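PDB 2ZWI: alpha-/beta-galactoside alpha-2,3-sialyltransferase from Photobacterium phosphoreum, which probably transfers sialic acid from a CMP-linked donor to galactosides through an alpha-2,3 linkage. Local coordinates for residues 142-145 with 149-152; 201-206 with 213-218. One frame throughout, in Å; residues are numbered along the deposited sequence.

Overall arrangement
The chain has the GT-B plan of two domains, each with a parallel beta-sheet flanked by helices, and CMP bound in the cleft between them. Both contacts are local: each joins a helix to a loop next to it in sequence. Contact 1 comes first, where the chain turns back after helix 128-147. Contact 2 follows, where the loop after strand 195-197 packs on the second half of helix 208-218. This strand is an outermost one of the seven-stranded sheet. The centres of the contacts are about 37 Å apart, on opposite sides of the chain's centre. Contact 1 lies away from the annotated sites, whereas the F214 side chain of contact 2 is about 11 Å from the bound CMP.

Contact 1 (142-145 with 149-152); sequences IQSS and TQPF
S144 and T149 meet where the chain leaves helix 128-147, and the outgoing segment 149-152 then passes back obliquely across the side of the helix, with T149 N bonded to S144 O at 2.8 Å and a nearly straight N-H...O angle of 169°. T149 OG1 gives a second bond to S144 O, at 3.0 Å. Both donors come from the same face of the carbonyl plane, so one oxygen near the helix end is gripped twice by one residue. The chi1 of 48° sets T149 OG1 between its own N and carbonyl carbon, on the side of the helix. Q150 lies against S144 and S145. Its CG makes a tight contact with S144 CB, and the extended chain beyond carries the amide to S145. There Q150 NE2 donates to S145 OG at 3.3 Å, with S145 OG tilted 17° out of the amide plane. S145 OG also lies at the edge of the F152 ring, in its plane, and makes a weak bond to N141 O of its own helix. The S144 hydroxyl likewise turns back and bonds D140 O. I142 and F152 lie side by side and point the same way, with I142 CG1 4.2 Å from F152 CE1. F152 also packs on A86, V87 and V90 of helix 86-98 and on N158 and I159 of helix 156-159, so its ring ties the returning loop to both helices.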
loop_
_atom_site.group_PDB
_atom_site.type_symbol
_atom_site.label_atom_id
_atom_site.label_comp_id
_atom_site.label_asym_id
_atom_site.label_seq_id
_atom_site.Cartn_x
_atom_site.Cartn_y
_atom_site.Cartn_z
ATOM N N ILE A 142 11.727 20.314 0.435
ATOM C CA ILE A 142 10.840 19.906 1.529
ATOM C C ILE A 142 10.697 21.024 2.563
ATOM O O ILE A 142 9.594 21.335 3.002
ATOM C CB ILE A 142 11.353 18.607 2.214
ATOM C CG1 ILE A 142 11.369 17.436 1.220
ATOM C CG2 ILE A 142 10.525 18.269 3.476
ATOM C CD1 ILE A 142 12.324 16.347 1.614
ATOM N N GLN A 143 11.820 21.625 2.948
ATOM C CA GLN A 143 11.795 22.724 3.897
ATOM C C GLN A 143 10.971 23.905 3.371
ATOM O O GLN A 143 10.171 24.462 4.116
ATOM C CB GLN A 143 13.212 23.145 4.298
ATOM C CG GLN A 143 13.267 24.110 5.489
ATOM C CD GLN A 143 12.717 23.511 6.779
ATOM O OE1 GLN A 143 13.223 22.503 7.284
ATOM N NE2 GLN A 143 11.688 24.143 7.331
ATOM N N SER A 144 11.147 24.256 2.094
ATOM C CA SER A 144 10.366 25.332 1.459
ATOM C C SER A 144 8.860 25.078 1.471
ATOM O O SER A 144 8.077 26.004 1.687
ATOM C CB SER A 144 10.812 25.576 0.016
ATOM O OG SER A 144 12.182 25.900 -0.053
ATOM N N SER A 145 8.467 23.831 1.219
ATOM C CA SER A 145 7.075 23.388 1.353
ATOM C C SER A 145 6.542 23.535 2.772
ATOM O O SER A 145 5.397 23.945 2.966
ATOM C CB SER A 145 6.932 21.929 0.918
ATOM O OG SER A 145 7.099 21.820 -0.482
ATOM N N THR A 149 6.655 28.349 1.099
ATOM C CA THR A 149 7.166 29.237 0.055
ATOM C C THR A 149 7.056 28.637 -1.348
ATOM O O THR A 149 7.185 29.347 -2.361
ATOM C CB THR A 149 8.617 29.646 0.350
ATOM O OG1 THR A 149 9.384 28.481 0.683
ATOM C CG2 THR A 149 8.671 30.636 1.523
ATOM N N GLN A 150 6.793 27.330 -1.395
ATOM C CA GLN A 150 6.704 26.575 -2.643
ATOM C C GLN A 150 5.702 25.423 -2.471
ATOM O O GLN A 150 5.524 24.917 -1.356
ATOM C CB GLN A 150 8.081 26.013 -3.030
ATOM C CG GLN A 150 8.530 24.820 -2.160
ATOM C CD GLN A 150 9.542 23.911 -2.832
ATOM O OE1 GLN A 150 10.546 24.375 -3.375
ATOM N NE2 GLN A 150 9.285 22.598 -2.786
ATOM N N PRO A 151 5.050 24.996 -3.569
ATOM C CA PRO A 151 4.187 23.818 -3.454
ATOM C C PRO A 151 5.034 22.541 -3.328
ATOM O O PRO A 151 6.227 22.556 -3.640
ATOM C CB PRO A 151 3.409 23.832 -4.777
ATOM C CG PRO A 151 4.352 24.473 -5.742
ATOM C CD PRO A 151 5.081 25.527 -4.949
ATOM N N PHE A 152 4.427 21.453 -2.869
ATOM C CA PHE A 152 5.165 20.207 -2.696
ATOM C C PHE A 152 5.042 19.299 -3.918
ATOM O O PHE A 152 3.947 18.847 -4.266
ATOM C CB PHE A 152 4.750 19.472 -1.412
ATOM C CG PHE A 152 5.535 18.205 -1.163
ATOM C CD1 PHE A 152 6.818 18.261 -0.616
ATOM C CD2 PHE A 152 5.004 16.961 -1.509
ATOM C CE1 PHE A 152 7.556 17.095 -0.394
ATOM C CE2 PHE A 152 5.731 15.798 -1.300
ATOM C CZ PHE A 152 7.013 15.867 -0.743
#

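Contact 2 (201-206 with 213-218); sequences DYFTTF and KFYNFT
F203 reaches from the loop to helix 208-218 and meets F214 and Y215, forming a three-ring aromatic cluster. The pair with F214 is an offset edge-to-face (T-shaped) contact: the edge of F203 is turned to the face of F214, with centroids 5.6 Å apart and planes at 87°. F203 CZ comes to 3.9 Å from F214 CD2, and F214 CB lies in the plane of the F203 ring. Y215 meets the same ring at its edge, with its OH 3.5 Å from F203 CE2. These two rings are oblique, at 53°. A chi1 of -177° puts F214 CG anti to the backbone N, which brings its face to the edge of F203.

T218 CG2 lies over one face of F214, toward its rim, while T218 OG1 bonds F214 O at 2.7 Å. On the loop side, Y202 O accepts from both T205 N and F206 N. These bonds close a turn in the loop at F203.

T311 touches all three rings of the cluster. F214 also rests on T21 of helix 14-26, and Y215 on P222. The cluster therefore joins the loop after strand 195-197 to helix 208-218, with helix 14-26 alongside.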
loop_
_atom_site.group_PDB
_atom_site.type_symbol
_atom_site.label_atom_id
_atom_site.label_comp_id
_atom_site.label_asym_id
_atom_site.label_seq_id
_atom_site.Cartn_x
_atom_site.Cartn_y
_atom_site.Cartn_z
ATOM N N ASP A 201 2.933 -10.791 8.887
ATOM C CA ASP A 201 2.793 -11.987 9.726
ATOM C C ASP A 201 2.411 -11.630 11.161
ATOM O O ASP A 201 2.671 -12.403 12.084
ATOM C CB ASP A 201 4.100 -12.790 9.705
ATOM C CG ASP A 201 5.295 -11.986 10.208
ATOM O OD1 ASP A 201 5.148 -10.783 10.528
ATOM O OD2 ASP A 201 6.400 -12.565 10.294
ATOM N N TYR A 202 1.810 -10.458 11.339
ATOM C CA TYR A 202 1.372 -9.997 12.660
ATOM C C TYR A 202 0.408 -10.965 13.346
ATOM O O TYR A 202 0.471 -11.148 14.568
ATOM C CB TYR A 202 0.729 -8.605 12.562
ATOM C CG TYR A 202 1.723 -7.500 12.291
ATOM C CD1 TYR A 202 1.997 -7.084 10.987
ATOM C CD2 TYR A 202 2.394 -6.868 13.342
ATOM C CE1 TYR A 202 2.916 -6.073 10.732
ATOM C CE2 TYR A 202 3.314 -5.854 13.098
ATOM C CZ TYR A 202 3.565 -5.456 11.792
ATOM O OH TYR A 202 4.486 -4.458 11.548
ATOM N N PHE A 203 -0.472 -11.593 12.567
ATOM C CA PHE A 203 -1.478 -12.497 13.139
ATOM C C PHE A 203 -0.878 -13.725 13.831
ATOM O O PHE A 203 -1.534 -14.359 14.646
ATOM C CB PHE A 203 -2.524 -12.903 12.093
ATOM C CG PHE A 203 -3.745 -12.023 12.084
ATOM C CD1 PHE A 203 -3.627 -10.629 12.075
ATOM C CD2 PHE A 203 -5.022 -12.587 12.059
ATOM C CE1 PHE A 203 -4.769 -9.808 12.074
ATOM C CE2 PHE A 203 -6.170 -11.771 12.042
ATOM C CZ PHE A 203 -6.039 -10.384 12.049
ATOM N N THR A 204 0.368 -14.047 13.498
ATOM C CA THR A 204 1.091 -15.159 14.116
ATOM C C THR A 204 1.301 -14.913 15.621
ATOM O O THR A 204 1.293 -15.860 16.404
ATOM C CB THR A 204 2.431 -15.414 13.358
ATOM O OG1 THR A 204 2.126 -15.837 12.022
ATOM C CG2 THR A 204 3.295 -16.471 14.015
ATOM N N THR A 205 1.447 -13.650 16.023
ATOM C CA THR A 205 1.693 -13.308 17.429
ATOM C C THR A 205 0.515 -12.618 18.138
ATOM O O THR A 205 0.531 -12.474 19.363
ATOM C CB THR A 205 2.976 -12.461 17.609
ATOM O OG1 THR A 205 2.893 -11.273 16.813
ATOM C CG2 THR A 205 4.217 -13.249 17.197
ATOM N N PHE A 206 -0.491 -12.198 17.369
ATOM C CA PHE A 206 -1.683 -11.539 17.908
ATOM C C PHE A 206 -2.530 -12.498 18.740
ATOM O O PHE A 206 -2.772 -13.644 18.335
ATOM C CB PHE A 206 -2.555 -11.004 16.764
ATOM C CG PHE A 206 -2.169 -9.626 16.262
ATOM C CD1 PHE A 206 -1.012 -8.985 16.698
ATOM C CD2 PHE A 206 -2.977 -8.978 15.325
ATOM C CE1 PHE A 206 -0.679 -7.721 16.227
ATOM C CE2 PHE A 206 -2.639 -7.722 14.833
ATOM C CZ PHE A 206 -1.491 -7.088 15.289
ATOM N N LYS A 213 -9.958 -6.809 17.002
ATOM C CA LYS A 213 -9.790 -5.385 16.733
ATOM C C LYS A 213 -9.486 -5.105 15.258
ATOM O O LYS A 213 -9.971 -4.116 14.702
ATOM C CB LYS A 213 -8.699 -4.787 17.624
ATOM C CG LYS A 213 -8.759 -3.267 17.729
ATOM C CD LYS A 213 -7.825 -2.715 18.827
ATOM C CE LYS A 213 -8.299 -3.134 20.208
ATOM N NZ LYS A 213 -7.722 -2.269 21.278
ATOM N N PHE A 214 -8.690 -5.973 14.632
ATOM C CA PHE A 214 -8.412 -5.834 13.207
ATOM C C PHE A 214 -9.681 -6.017 12.371
ATOM O O PHE A 214 -9.938 -5.233 11.444
ATOM C CB PHE A 214 -7.291 -6.770 12.724
ATOM C CG PHE A 214 -6.949 -6.575 11.262
ATOM C CD1 PHE A 214 -6.021 -5.612 10.876
ATOM C CD2 PHE A 214 -7.593 -7.318 10.276
ATOM C CE1 PHE A 214 -5.714 -5.392 9.543
ATOM C CE2 PHE A 214 -7.289 -7.108 8.910
ATOM C CZ PHE A 214 -6.343 -6.145 8.549
ATOM N N TYR A 215 -10.470 -7.035 12.703
ATOM C CA TYR A 215 -11.759 -7.257 12.035
ATOM C C TYR A 215 -12.692 -6.078 12.220
ATOM O O TYR A 215 -13.371 -5.677 11.274
ATOM C CB TYR A 215 -12.454 -8.523 12.535
ATOM C CG TYR A 215 -11.600 -9.767 12.518
ATOM C CD1 TYR A 215 -10.612 -9.953 11.555
ATOM C CD2 TYR A 215 -11.800 -10.773 13.459
ATOM C CE1 TYR A 215 -9.826 -11.096 11.551
ATOM C CE2 TYR A 215 -11.032 -11.920 13.455
ATOM C CZ TYR A 215 -10.051 -12.079 12.504
ATOM O OH TYR A 215 -9.290 -13.222 12.509
ATOM N N ASN A 216 -12.727 -5.526 13.437
ATOM C CA ASN A 216 -13.589 -4.373 13.729
ATOM C C ASN A 216 -13.200 -3.095 12.972
ATOM O O ASN A 216 -14.065 -2.405 12.439
ATOM C CB ASN A 216 -13.673 -4.116 15.233
ATOM C CG ASN A 216 -14.505 -5.161 15.959
ATOM O OD1 ASN A 216 -15.366 -5.809 15.366
ATOM N ND2 ASN A 216 -14.242 -5.334 17.253
ATOM N N PHE A 217 -11.906 -2.791 12.942
ATOM C CA PHE A 217 -11.354 -1.677 12.158
ATOM C C PHE A 217 -11.699 -1.732 10.665
ATOM O O PHE A 217 -12.092 -0.734 10.070
ATOM C CB PHE A 217 -9.825 -1.683 12.271
ATOM C CG PHE A 217 -9.279 -0.722 13.269
ATOM C CD1 PHE A 217 -9.752 0.592 13.327
ATOM C CD2 PHE A 217 -8.245 -1.109 14.115
ATOM C CE1 PHE A 217 -9.228 1.496 14.236
ATOM C CE2 PHE A 217 -7.701 -0.215 15.034
ATOM C CZ PHE A 217 -8.196 1.094 15.094
ATOM N N THR A 218 -11.525 -2.912 10.077
ATOM C CA THR A 218 -11.622 -3.100 8.633
ATOM C C THR A 218 -13.029 -3.464 8.171
ATOM O O THR A 218 -13.368 -3.303 6.988
ATOM C CB THR A 218 -10.662 -4.215 8.169
ATOM O OG1 THR A 218 -10.939 -5.413 8.907
ATOM C CG2 THR A 218 -9.213 -3.803 8.401
#